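Local coordinates for protein DING (Pseudomonas fluorescens, PDB 2Q9T) that probably binds inorganic phosphate between the two lobes of a Venus flytrap fold, as related PstS proteins do, although its wider function is unknown, at residues M1-G6 against A23-Y28; D63-A68 against L85-S90; T164-V169 against S176-L181; P255-A260 against T339-T344. All blocks are in the same frame, centred on the assembly; numbering follows the deposited sequence. Where two conformers were deposited one is given.

Contact 1 of 4, residues M1-G6 against A23-Y28; sequences MDINGG and AGFAQY
I3 and F25 form a single bridge between two chains running almost parallel, 21° apart, held by I3 N donating to G24 O at 2.7 Å and A26 N donating to I3 O at 2.8 Å. Beyond this pair the backbones part enough to admit two waters: one donates to I3 O and A26 O, the other to G5 O and Q27 O. The side chains add methyl-to-ring contacts to this single bridge. CG2 of I3, anti to its backbone N, stands 3.9 Å above the centre of the F25 ring, a CH-pi contact, while I3 CD1 reaches F25 CE1 at 4.0 Å. Further along, G6 CA lies 3.4 Å above the Y28 ring plane, offset toward the rim; Y28 OH goes on to A8 O. On the outer side, A26 CB meets D2 CB at 4.0 Å and N4 OD1 at 3.5 Å, and N4 ND2 is taken by N56 O. W59 packs against both F25 and Y28. The chemistry therefore divides in two: an apolar side, where I3 lies on F25 and G6 on Y28, and a polar backbone seam, in which the two waters carry on the pairing through A26 O and Q27 O where the chains no longer bond directly.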
loop_
_atom_site.group_PDB
_atom_site.type_symbol
_atom_site.label_atom_id
_atom_site.label_comp_id
_atom_site.label_asym_id
_atom_site.label_seq_id
_atom_site.Cartn_x
_atom_site.Cartn_y
_atom_site.Cartn_z
ATOM N N MET A 1 4.879 -25.126 13.648
ATOM C CA MET A 1 4.031 -24.379 12.676
ATOM C C MET A 1 4.713 -23.126 12.144
ATOM O O MET A 1 5.330 -22.370 12.900
ATOM C CB MET A 1 2.677 -24.020 13.294
ATOM C CG MET A 1 1.540 -24.940 12.870
ATOM S SD MET A 1 1.732 -26.626 13.470
ATOM C CE MET A 1 0.722 -27.528 12.302
ATOM N N ASP A 2 4.592 -22.923 10.835
ATOM C CA ASP A 2 5.091 -21.724 10.169
ATOM C C ASP A 2 4.352 -20.461 10.595
ATOM O O ASP A 2 3.214 -20.520 11.066
ATOM C CB ASP A 2 4.961 -21.868 8.648
ATOM C CG ASP A 2 6.130 -22.608 8.014
ATOM O OD1 ASP A 2 6.252 -22.540 6.774
ATOM O OD2 ASP A 2 6.923 -23.252 8.737
ATOM N N ILE A 3 5.043 -19.334 10.428
ATOM C CA ILE A 3 4.458 -18.014 10.639
ATOM C C ILE A 3 3.676 -17.642 9.379
ATOM O O ILE A 3 4.212 -17.679 8.271
ATOM C CB ILE A 3 5.558 -16.972 10.972
ATOM C CG1 ILE A 3 6.095 -17.212 12.386
ATOM C CG2 ILE A 3 5.033 -15.534 10.832
ATOM C CD1 ILE A 3 7.432 -16.580 12.641
ATOM N N ASN A 4 2.400 -17.291 9.563
ATOM C CA ASN A 4 1.486 -17.060 8.440
ATOM C C ASN A 4 1.127 -15.602 8.245
ATOM O O ASN A 4 0.560 -14.964 9.143
ATOM C CB ASN A 4 0.199 -17.862 8.631
ATOM C CG ASN A 4 0.458 -19.339 8.779
ATOM O OD1 ASN A 4 1.134 -19.951 7.945
ATOM N ND2 ASN A 4 -0.073 -19.923 9.847
ATOM N N GLY A 5 1.435 -15.096 7.055
ATOM C CA GLY A 5 1.141 -13.715 6.684
ATOM C C GLY A 5 0.460 -13.605 5.335
ATOM O O GLY A 5 0.471 -14.534 4.527
ATOM N N GLY A 6 -0.126 -12.444 5.089
ATOM C CA GLY A 6 -0.865 -12.208 3.856
ATOM C C GLY A 6 -1.577 -10.886 3.956
ATOM O O GLY A 6 -1.436 -10.178 4.950
ATOM N N ALA A 23 13.454 -17.344 7.731
ATOM C CA ALA A 23 13.150 -18.705 8.176
ATOM C C ALA A 23 11.853 -18.782 8.971
ATOM O O ALA A 23 11.583 -17.938 9.825
ATOM C CB ALA A 23 14.296 -19.265 9.005
ATOM N N GLY A 24 11.042 -19.795 8.677
ATOM C CA GLY A 24 9.823 -20.035 9.430
ATOM C C GLY A 24 8.588 -19.359 8.866
ATOM O O GLY A 24 7.472 -19.650 9.289
ATOM N N PHE A 25 8.789 -18.442 7.922
ATOM C CA PHE A 25 7.671 -17.738 7.301
ATOM C C PHE A 25 7.079 -18.540 6.153
ATOM O O PHE A 25 7.786 -18.888 5.202
ATOM C CB PHE A 25 8.118 -16.374 6.766
ATOM C CG PHE A 25 8.152 -15.283 7.805
ATOM C CD1 PHE A 25 9.065 -15.320 8.852
ATOM C CD2 PHE A 25 7.286 -14.203 7.712
ATOM C CE1 PHE A 25 9.094 -14.310 9.810
ATOM C CE2 PHE A 25 7.307 -13.181 8.662
ATOM C CZ PHE A 25 8.212 -13.232 9.713
ATOM N N ALA A 26 5.783 -18.815 6.244
ATOM C CA ALA A 26 5.034 -19.368 5.125
ATOM C C ALA A 26 5.006 -18.363 3.978
ATOM O O ALA A 26 5.185 -17.156 4.184
ATOM C CB ALA A 26 3.618 -19.715 5.550
ATOM N N GLN A 27 4.774 -18.850 2.767
ATOM C CA GLN A 27 4.689 -17.944 1.642
ATOM C C GLN A 27 3.519 -16.977 1.835
ATOM O O GLN A 27 2.447 -17.357 2.300
ATOM C CB GLN A 27 4.590 -18.714 0.324
ATOM C CG GLN A 27 5.863 -19.506 -0.010
ATOM C CD GLN A 27 7.127 -18.640 -0.034
ATOM O OE1 GLN A 27 7.253 -17.714 -0.841
ATOM N NE2 GLN A 27 8.074 -18.951 0.847
ATOM N N TYR A 28 3.751 -15.720 1.471
ATOM C CA TYR A 28 2.760 -14.661 1.625
ATOM C C TYR A 28 1.528 -14.919 0.763
ATOM O O TYR A 28 1.657 -15.309 -0.400
ATOM C CB TYR A 28 3.401 -13.346 1.211
ATOM C CG TYR A 28 2.552 -12.118 1.395
ATOM C CD1 TYR A 28 2.479 -11.480 2.630
ATOM C CD2 TYR A 28 1.855 -11.563 0.323
ATOM C CE1 TYR A 28 1.731 -10.325 2.800
ATOM C CE2 TYR A 28 1.089 -10.406 0.487
ATOM C CZ TYR A 28 1.047 -9.795 1.726
ATOM O OH TYR A 28 0.313 -8.656 1.901
HETATM O O HOH W 1 4.296 -15.697 6.351
HETATM O O HOH W 2 1.231 -17.150 4.806
#

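Contact 2 of 4, residues D63-A68 against L85-S90; sequences DSKLSA and LIQVPS
The flat group here is the carboxamide of Q87, pressed against L66: CD1 of L66 lies over one of its faces, 3.8 Å from Q87 CD, and the backbone N of L66 comes up to the far end of the amide. The two side chains slide past each other in opposite directions. Q87 can span the gap because its CG is anti to the backbone N (chi1 -176°) and the chain stays extended beyond, carrying the amide off the strand as far as the loop. K65 CA lies beside the same end, although which amide atom is oxygen and which nitrogen is doubtful. L85 makes the second contact, tip to tip, its CD1 meeting L66 CD1 at 3.7 Å. With an alanine here instead of Q87 the long arm is gone, which would probably leave the L66 backbone N without the amide end that faces it and open a gap beneath the L66 methyl. K65 NZ bonds instead to V269 O and D266 O. L66 and L85 also share helix 33-42, both touching L41. Strand 85-94 is an outer strand of its sheet, antiparallel to strand 291-299, and strand 59-62 lies on the other side of that neighbour; the chain passes from 59-62 to 85-94 through helices 68-77 and 79-82, a beta-alpha-beta crossover that skips one strand, with S67 capping the first of those helices.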
loop_
_atom_site.group_PDB
_atom_site.type_symbol
_atom_site.label_atom_id
_atom_site.label_comp_id
_atom_site.label_asym_id
_atom_site.label_seq_id
_atom_site.Cartn_x
_atom_site.Cartn_y
_atom_site.Cartn_z
ATOM N N ASP A 63 -1.762 -1.807 2.809
ATOM C CA ASP A 63 -1.564 -0.404 2.433
ATOM C C ASP A 63 -2.753 0.471 2.860
ATOM O O ASP A 63 -2.850 1.638 2.480
ATOM C CB ASP A 63 -1.189 -0.223 0.946
ATOM C CG ASP A 63 -1.249 -1.515 0.158
ATOM O OD1 ASP A 63 -0.201 -2.174 -0.015
ATOM O OD2 ASP A 63 -2.357 -1.888 -0.273
ATOM N N SER A 64 -3.647 -0.111 3.660
ATOM C CA SER A 64 -4.704 0.618 4.339
ATOM C C SER A 64 -4.342 0.738 5.813
ATOM O O SER A 64 -4.049 -0.267 6.473
ATOM C CB SER A 64 -6.035 -0.123 4.214
ATOM O OG SER A 64 -7.000 0.430 5.096
ATOM N N LYS A 65 -4.348 1.956 6.335
ATOM C CA LYS A 65 -4.049 2.150 7.752
ATOM C C LYS A 65 -5.133 1.554 8.641
ATOM O O LYS A 65 -6.310 1.530 8.282
ATOM C CB LYS A 65 -3.894 3.634 8.076
ATOM C CG LYS A 65 -2.531 4.193 7.771
ATOM C CD LYS A 65 -2.392 5.632 8.276
ATOM C CE LYS A 65 -2.068 5.722 9.759
ATOM N NZ LYS A 65 -1.509 7.061 10.128
ATOM N N LEU A 66 -4.721 1.072 9.808
ATOM C CA LEU A 66 -5.652 0.604 10.817
ATOM C C LEU A 66 -6.503 1.789 11.259
ATOM O O LEU A 66 -5.978 2.867 11.535
ATOM C CB LEU A 66 -4.895 0.006 12.000
ATOM C CG LEU A 66 -4.311 -1.376 11.697
ATOM C CD1 LEU A 66 -3.174 -1.713 12.650
ATOM C CD2 LEU A 66 -5.389 -2.452 11.747
ATOM N N SER A 67 -7.819 1.601 11.276
ATOM C CA SER A 67 -8.710 2.690 11.651
ATOM C C SER A 67 -8.733 2.848 13.160
ATOM O O SER A 67 -8.303 1.956 13.896
ATOM C CB SER A 67 -10.131 2.416 11.161
ATOM O OG SER A 67 -10.683 1.314 11.865
ATOM N N ALA A 68 -9.258 3.974 13.625
ATOM C CA ALA A 68 -9.434 4.183 15.065
ATOM C C ALA A 68 -10.220 3.037 15.708
ATOM O O ALA A 68 -9.883 2.583 16.805
ATOM C CB ALA A 68 -10.118 5.526 15.347
ATOM N N LEU A 85 -0.276 -4.553 19.225
ATOM C CA LEU A 85 0.065 -4.724 17.819
ATOM C C LEU A 85 1.082 -3.667 17.394
ATOM O O LEU A 85 1.218 -2.598 18.018
ATOM C CB LEU A 85 -1.165 -4.751 16.901
ATOM C CG LEU A 85 -2.011 -3.509 16.637
ATOM C CD1 LEU A 85 -1.278 -2.481 15.769
ATOM C CD2 LEU A 85 -3.304 -3.925 15.935
ATOM N N ILE A 86 1.809 -4.011 16.336
ATOM C CA ILE A 86 2.813 -3.164 15.729
ATOM C C ILE A 86 2.363 -2.886 14.299
ATOM O O ILE A 86 2.032 -3.816 13.561
ATOM C CB ILE A 86 4.188 -3.871 15.718
ATOM C CG1 ILE A 86 4.695 -4.031 17.160
ATOM C CG2 ILE A 86 5.192 -3.093 14.842
ATOM C CD1 ILE A 86 5.874 -4.976 17.283
ATOM N N GLN A 87 2.338 -1.610 13.922
ATOM C CA GLN A 87 2.044 -1.212 12.551
ATOM C C GLN A 87 3.201 -0.346 12.092
ATOM O O GLN A 87 3.466 0.684 12.703
ATOM C CB GLN A 87 0.732 -0.430 12.492
ATOM C CG GLN A 87 0.300 -0.054 11.086
ATOM C CD GLN A 87 -0.911 0.852 11.061
ATOM O OE1 GLN A 87 -1.029 1.814 11.848
ATOM N NE2 GLN A 87 -1.821 0.560 10.150
ATOM N N VAL A 88 3.886 -0.764 11.028
ATOM C CA VAL A 88 5.086 -0.063 10.563
ATOM C C VAL A 88 5.144 -0.023 9.046
ATOM O O VAL A 88 4.729 -0.968 8.387
ATOM C CB VAL A 88 6.387 -0.736 11.080
ATOM C CG1 VAL A 88 6.645 -0.360 12.520
ATOM C CG2 VAL A 88 6.333 -2.253 10.924
ATOM N N PRO A 89 5.674 1.066 8.476
ATOM C CA PRO A 89 5.846 1.085 7.031
ATOM C C PRO A 89 6.857 0.036 6.611
ATOM O O PRO A 89 7.831 -0.225 7.336
ATOM C CB PRO A 89 6.404 2.485 6.755
ATOM C CG PRO A 89 6.018 3.284 7.939
ATOM C CD PRO A 89 6.108 2.328 9.092
ATOM N N SER A 90 6.620 -0.553 5.450
ATOM C CA SER A 90 7.497 -1.555 4.896
ATOM C C SER A 90 8.369 -0.924 3.803
ATOM O O SER A 90 9.599 -0.980 3.858
ATOM C CB SER A 90 6.656 -2.693 4.321
ATOM O OG SER A 90 7.479 -3.634 3.652
#

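Contact 3 of 4, residues T164-V169 against S176-L181; sequences TGNFAV and SFSGGL. With EDO (1,2-ethanediol), chain I.
F167 and F177 are matched across two arms of a loop as a non-hydrogen-bonded antiparallel pair, a single bridge within the long connection that leads from helix 147-159 to strand 186-188 in this Venus flytrap fold. F177 shows how one ring can line several residues of the partner arm. Its CB rests 3.6 Å from F167 CE1. With CG anti to the backbone N (chi1 -170°), the ring is carried back along the partner arm: CG stays near F167 CE1 and CZ, and CD1 stands 3.5 Å above the F167 plane, over its centre. CE1 then lies 3.5 Å from G165 C, and CZ at the tip reaches T164 O, also at 3.5 Å. The F167 and F177 rings meet obliquely, planes at 43° and centroids 4.6 Å apart, while S119 of helix 111-119 touches both. G180 O lies at the edge of the F177 ring, brought round by the type I turn from F177 to G180. Backbone bonds flank the aromatic pair: S178 N donates to N166 O on one side, and A168 N to S176 O on the other. Both neighbouring serines add side-chain bonds. S178 OG accepts from N166 N at 2.9 Å, approaching over G165, which has no side chain to bar the way. S176 OG sits at the edge of the F167 ring, in its plane, and donates to a lone pair of A168 O, lying in the carbonyl plane at 2.8 Å.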
loop_
_atom_site.group_PDB
_atom_site.type_symbol
_atom_site.label_atom_id
_atom_site.label_comp_id
_atom_site.label_asym_id
_atom_site.label_seq_id
_atom_site.Cartn_x
_atom_site.Cartn_y
_atom_site.Cartn_z
ATOM N N THR A 164 -18.067 17.660 -9.814
ATOM C CA THR A 164 -19.433 17.770 -9.305
ATOM C C THR A 164 -19.599 16.709 -8.229
ATOM O O THR A 164 -20.253 15.677 -8.429
ATOM C CB THR A 164 -20.496 17.586 -10.404
ATOM O OG1 THR A 164 -20.272 16.344 -11.086
ATOM C CG2 THR A 164 -20.450 18.746 -11.394
ATOM N N GLY A 165 -18.977 16.972 -7.089
ATOM C CA GLY A 165 -18.896 16.026 -5.990
ATOM C C GLY A 165 -17.451 15.977 -5.551
ATOM O O GLY A 165 -16.598 16.671 -6.114
ATOM N N ASN A 166 -17.171 15.162 -4.543
ATOM C CA ASN A 166 -15.796 14.993 -4.100
ATOM C C ASN A 166 -15.481 13.552 -3.768
ATOM O O ASN A 166 -16.383 12.739 -3.568
ATOM C CB ASN A 166 -15.462 15.915 -2.923
ATOM C CG ASN A 166 -16.530 15.905 -1.856
ATOM O OD1 ASN A 166 -16.782 14.884 -1.223
ATOM N ND2 ASN A 166 -17.161 17.056 -1.646
ATOM N N PHE A 167 -14.184 13.251 -3.763
ATOM C CA PHE A 167 -13.689 11.924 -3.434
ATOM C C PHE A 167 -13.382 11.822 -1.946
ATOM O O PHE A 167 -12.608 12.616 -1.412
ATOM C CB PHE A 167 -12.405 11.622 -4.207
ATOM C CG PHE A 167 -12.595 11.448 -5.690
ATOM C CD1 PHE A 167 -12.957 10.208 -6.221
ATOM C CD2 PHE A 167 -12.366 12.513 -6.560
ATOM C CE1 PHE A 167 -13.112 10.032 -7.603
ATOM C CE2 PHE A 167 -12.516 12.353 -7.945
ATOM C CZ PHE A 167 -12.893 11.110 -8.467
ATOM N N ALA A 168 -13.978 10.827 -1.297
ATOM C CA ALA A 168 -13.626 10.477 0.075
ATOM C C ALA A 168 -12.448 9.515 0.076
ATOM O O ALA A 168 -12.304 8.700 -0.844
ATOM C CB ALA A 168 -14.812 9.835 0.777
ATOM N N VAL A 169 -11.617 9.603 1.110
ATOM C CA VAL A 169 -10.611 8.577 1.353
ATOM C C VAL A 169 -11.328 7.308 1.797
ATOM O O VAL A 169 -12.105 7.318 2.754
ATOM C CB VAL A 169 -9.587 9.002 2.428
ATOM C CG1 VAL A 169 -8.540 7.920 2.631
ATOM C CG2 VAL A 169 -8.928 10.319 2.050
ATOM N N SER A 176 -16.170 5.974 -3.188
ATOM C CA SER A 176 -15.307 7.148 -3.004
ATOM C C SER A 176 -15.931 8.459 -3.475
ATOM O O SER A 176 -16.005 9.422 -2.713
ATOM C CB SER A 176 -13.936 6.963 -3.666
ATOM O OG SER A 176 -13.140 8.122 -3.466
ATOM N N PHE A 177 -16.350 8.497 -4.738
ATOM C CA PHE A 177 -16.850 9.737 -5.312
ATOM C C PHE A 177 -18.315 9.943 -4.956
ATOM O O PHE A 177 -19.142 9.064 -5.181
ATOM C CB PHE A 177 -16.646 9.753 -6.828
ATOM C CG PHE A 177 -16.908 11.089 -7.453
ATOM C CD1 PHE A 177 -16.136 12.193 -7.098
ATOM C CD2 PHE A 177 -17.926 11.249 -8.389
ATOM C CE1 PHE A 177 -16.377 13.438 -7.661
ATOM C CE2 PHE A 177 -18.170 12.495 -8.965
ATOM C CZ PHE A 177 -17.398 13.588 -8.598
ATOM N N SER A 178 -18.632 11.116 -4.411
ATOM C CA SER A 178 -20.004 11.394 -3.975
ATOM C C SER A 178 -21.012 11.421 -5.133
ATOM O O SER A 178 -22.209 11.250 -4.920
ATOM C CB SER A 178 -20.066 12.692 -3.172
ATOM O OG SER A 178 -19.709 13.795 -3.977
ATOM N N GLY A 179 -20.522 11.630 -6.352
ATOM C CA GLY A 179 -21.372 11.587 -7.542
ATOM C C GLY A 179 -21.413 10.229 -8.226
ATOM O O GLY A 179 -21.925 10.108 -9.342
ATOM N N GLY A 180 -20.875 9.208 -7.561
ATOM C CA GLY A 180 -20.959 7.836 -8.048
ATOM C C GLY A 180 -19.837 7.426 -8.983
ATOM O O GLY A 180 -18.964 8.228 -9.338
ATOM N N LEU A 181 -19.872 6.159 -9.372
ATOM C CA LEU A 181 -18.916 5.606 -10.320
ATOM C C LEU A 181 -19.193 6.133 -11.712
ATOM O O LEU A 181 -20.340 6.457 -12.023
ATOM C CB LEU A 181 -19.015 4.084 -10.338
ATOM C CG LEU A 181 -18.395 3.372 -9.139
ATOM C CD1 LEU A 181 -18.892 1.943 -9.079
ATOM C CD2 LEU A 181 -16.869 3.434 -9.187
HETATM C C1 EDO I . -23.288 4.296 -12.393
HETATM O O1 EDO I . -22.707 5.604 -12.412
HETATM C C2 EDO I . -23.708 3.866 -13.795
HETATM O O2 EDO I . -24.071 4.999 -14.595
#

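Contact 4 of 4, residues P255-A260 against T339-T344; sequences PVPAAA and TAWKAT. With SO4 (sulfate ion), chain E.
Apolar packing of a proline-rich loop on a tryptophan joins P255-A260 to the last helix, 339-349, near the surface of the fold. V256 makes the main contact: its CG1 stands 3.7 Å from the centroid of the five-membered ring of W341, only 3° off the ring normal, a nearly vertical CH-pi contact. The neighbouring prolines follow the benzo end of the indole. P257 CD meets W341 CH2 at 3.7 Å, and P255 O comes within 3.2 Å of W341 CZ2. Chi1 of W341, -106°, departs from a staggered value, and the indole lies along the loop with NE1 donating to V254 O just before it. In this Venus flytrap fold the contact ties a connecting loop to helix 339-349, which also packs on strand 85-94. Exchange of W341 for an alanine would probably leave the V256 methyl without its ring face, V254 O without its donor and a gap beneath P257. One helical turn on, T344 also meets V256, with OG1 3.7 Å from V256 CG1. That hydroxyl is already engaged: it donates to A340 O at 2.9 Å, while T344 N reaches the same oxygen from the opposite face of the carbonyl plane. At the start of the segment, T339 OG1 donates to O4 of a sulfate ion, probably from the crystallisation liquor, at 2.6 Å.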
loop_
_atom_site.group_PDB
_atom_site.type_symbol
_atom_site.label_atom_id
_atom_site.label_comp_id
_atom_site.label_asym_id
_atom_site.label_seq_id
_atom_site.Cartn_x
_atom_site.Cartn_y
_atom_site.Cartn_z
ATOM N N PRO A 255 9.308 12.470 7.522
ATOM C CA PRO A 255 9.889 12.370 8.866
ATOM C C PRO A 255 9.505 11.081 9.590
ATOM O O PRO A 255 8.440 10.515 9.334
ATOM C CB PRO A 255 9.286 13.576 9.596
ATOM C CG PRO A 255 8.008 13.843 8.878
ATOM C CD PRO A 255 8.304 13.550 7.441
ATOM N N VAL A 256 10.374 10.628 10.487
ATOM C CA VAL A 256 10.052 9.497 11.360
ATOM C C VAL A 256 8.977 9.950 12.373
ATOM O O VAL A 256 8.805 11.150 12.570
ATOM C CB VAL A 256 11.320 8.966 12.082
ATOM C CG1 VAL A 256 12.345 8.458 11.065
ATOM C CG2 VAL A 256 11.932 10.022 13.016
ATOM N N PRO A 257 8.221 9.008 12.999
ATOM C CA PRO A 257 7.225 9.444 13.979
ATOM C C PRO A 257 7.873 10.101 15.182
ATOM O O PRO A 257 8.979 9.712 15.581
ATOM C CB PRO A 257 6.545 8.140 14.413
ATOM C CG PRO A 257 7.506 7.077 14.078
ATOM C CD PRO A 257 8.231 7.543 12.848
ATOM N N ALA A 258 7.188 11.105 15.736
ATOM C CA ALA A 258 7.655 11.804 16.916
ATOM C C ALA A 258 7.822 10.795 18.035
ATOM O O ALA A 258 6.962 9.918 18.240
ATOM C CB ALA A 258 6.679 12.897 17.340
ATOM N N ALA A 259 8.937 10.915 18.743
ATOM C CA ALA A 259 9.284 9.988 19.812
ATOM C C ALA A 259 8.129 9.771 20.777
ATOM O O ALA A 259 7.814 8.636 21.125
ATOM C CB ALA A 259 10.526 10.475 20.565
ATOM N N ALA A 260 7.492 10.862 21.195
ATOM C CA ALA A 260 6.423 10.796 22.190
ATOM C C ALA A 260 5.183 10.036 21.717
ATOM O O ALA A 260 4.357 9.641 22.533
ATOM C CB ALA A 260 6.036 12.193 22.643
ATOM N N THR A 339 17.929 5.057 5.789
ATOM C CA THR A 339 18.708 4.446 6.854
ATOM C C THR A 339 18.209 4.880 8.235
ATOM O O THR A 339 18.102 4.052 9.144
ATOM C CB THR A 339 20.202 4.779 6.666
ATOM O OG1 THR A 339 20.624 4.292 5.385
ATOM C CG2 THR A 339 21.051 4.150 7.762
ATOM N N ALA A 340 17.876 6.163 8.381
ATOM C CA ALA A 340 17.389 6.689 9.661
ATOM C C ALA A 340 16.008 6.137 10.034
ATOM O O ALA A 340 15.703 5.952 11.217
ATOM C CB ALA A 340 17.368 8.205 9.635
ATOM N N TRP A 341 15.169 5.894 9.028
ATOM C CA TRP A 341 13.885 5.244 9.252
ATOM C C TRP A 341 14.082 3.814 9.750
ATOM O O TRP A 341 13.435 3.400 10.713
ATOM C CB TRP A 341 13.054 5.235 7.969
ATOM C CG TRP A 341 11.919 6.217 7.973
ATOM C CD1 TRP A 341 11.901 7.473 7.418
ATOM C CD2 TRP A 341 10.623 6.014 8.544
ATOM N NE1 TRP A 341 10.670 8.058 7.619
ATOM C CE2 TRP A 341 9.868 7.185 8.305
ATOM C CE3 TRP A 341 10.027 4.957 9.244
ATOM C CZ2 TRP A 341 8.550 7.324 8.735
ATOM C CZ3 TRP A 341 8.713 5.104 9.676
ATOM C CH2 TRP A 341 7.990 6.273 9.410
ATOM N N LYS A 342 14.973 3.063 9.097
ATOM C CA LYS A 342 15.269 1.699 9.532
ATOM C C LYS A 342 15.743 1.709 10.979
ATOM O O LYS A 342 15.306 0.889 11.782
ATOM C CB LYS A 342 16.333 1.042 8.650
ATOM C CG LYS A 342 15.908 0.687 7.229
ATOM C CD LYS A 342 17.000 -0.187 6.602
ATOM C CE LYS A 342 16.728 -0.562 5.157
ATOM N NZ LYS A 342 16.936 0.561 4.189
ATOM N N ALA A 343 16.635 2.641 11.308
ATOM C CA ALA A 343 17.172 2.735 12.668
ATOM C C ALA A 343 16.092 3.007 13.705
ATOM O O ALA A 343 16.141 2.482 14.814
ATOM C CB ALA A 343 18.256 3.792 12.744
ATOM N N THR A 344 15.120 3.838 13.342
ATOM C CA THR A 344 14.024 4.187 14.240
ATOM C C THR A 344 13.112 2.983 14.477
ATOM O O THR A 344 12.714 2.720 15.611
ATOM C CB THR A 344 13.240 5.405 13.693
ATOM O OG1 THR A 344 14.134 6.515 13.601
ATOM C CG2 THR A 344 12.076 5.784 14.602
HETATM S S SO4 E . 23.739 5.412 5.223
HETATM O O1 SO4 E . 24.551 5.559 6.427
HETATM O O2 SO4 E . 22.660 6.396 5.236
HETATM O O3 SO4 E . 24.572 5.639 4.050
HETATM O O4 SO4 E . 23.197 4.060 5.154
#

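Overall arrangement
The four contacts follow one another along the chain, each closing before the next opens. Contacts 1 and 2, centres 19 Å apart, reach the same five-stranded sheet, contact 1 through strand 5-7 and contact 2 through the outermost strand 85-94. Contact 4 packs onto the same region: P89 CG of contact 2 touches W341 CZ3 of contact 4 at 3.7 Å, so helix 339-349 links the proline-rich loop to that strand. Contact 3 stands apart, 38 Å from contact 1 between centres and across the chain's centre from it, in a loop ahead of strand 186-188 of the four-stranded sheet. Such separation is consistent with contact 3 lying in a different lobe from contacts 1, 2 and 4.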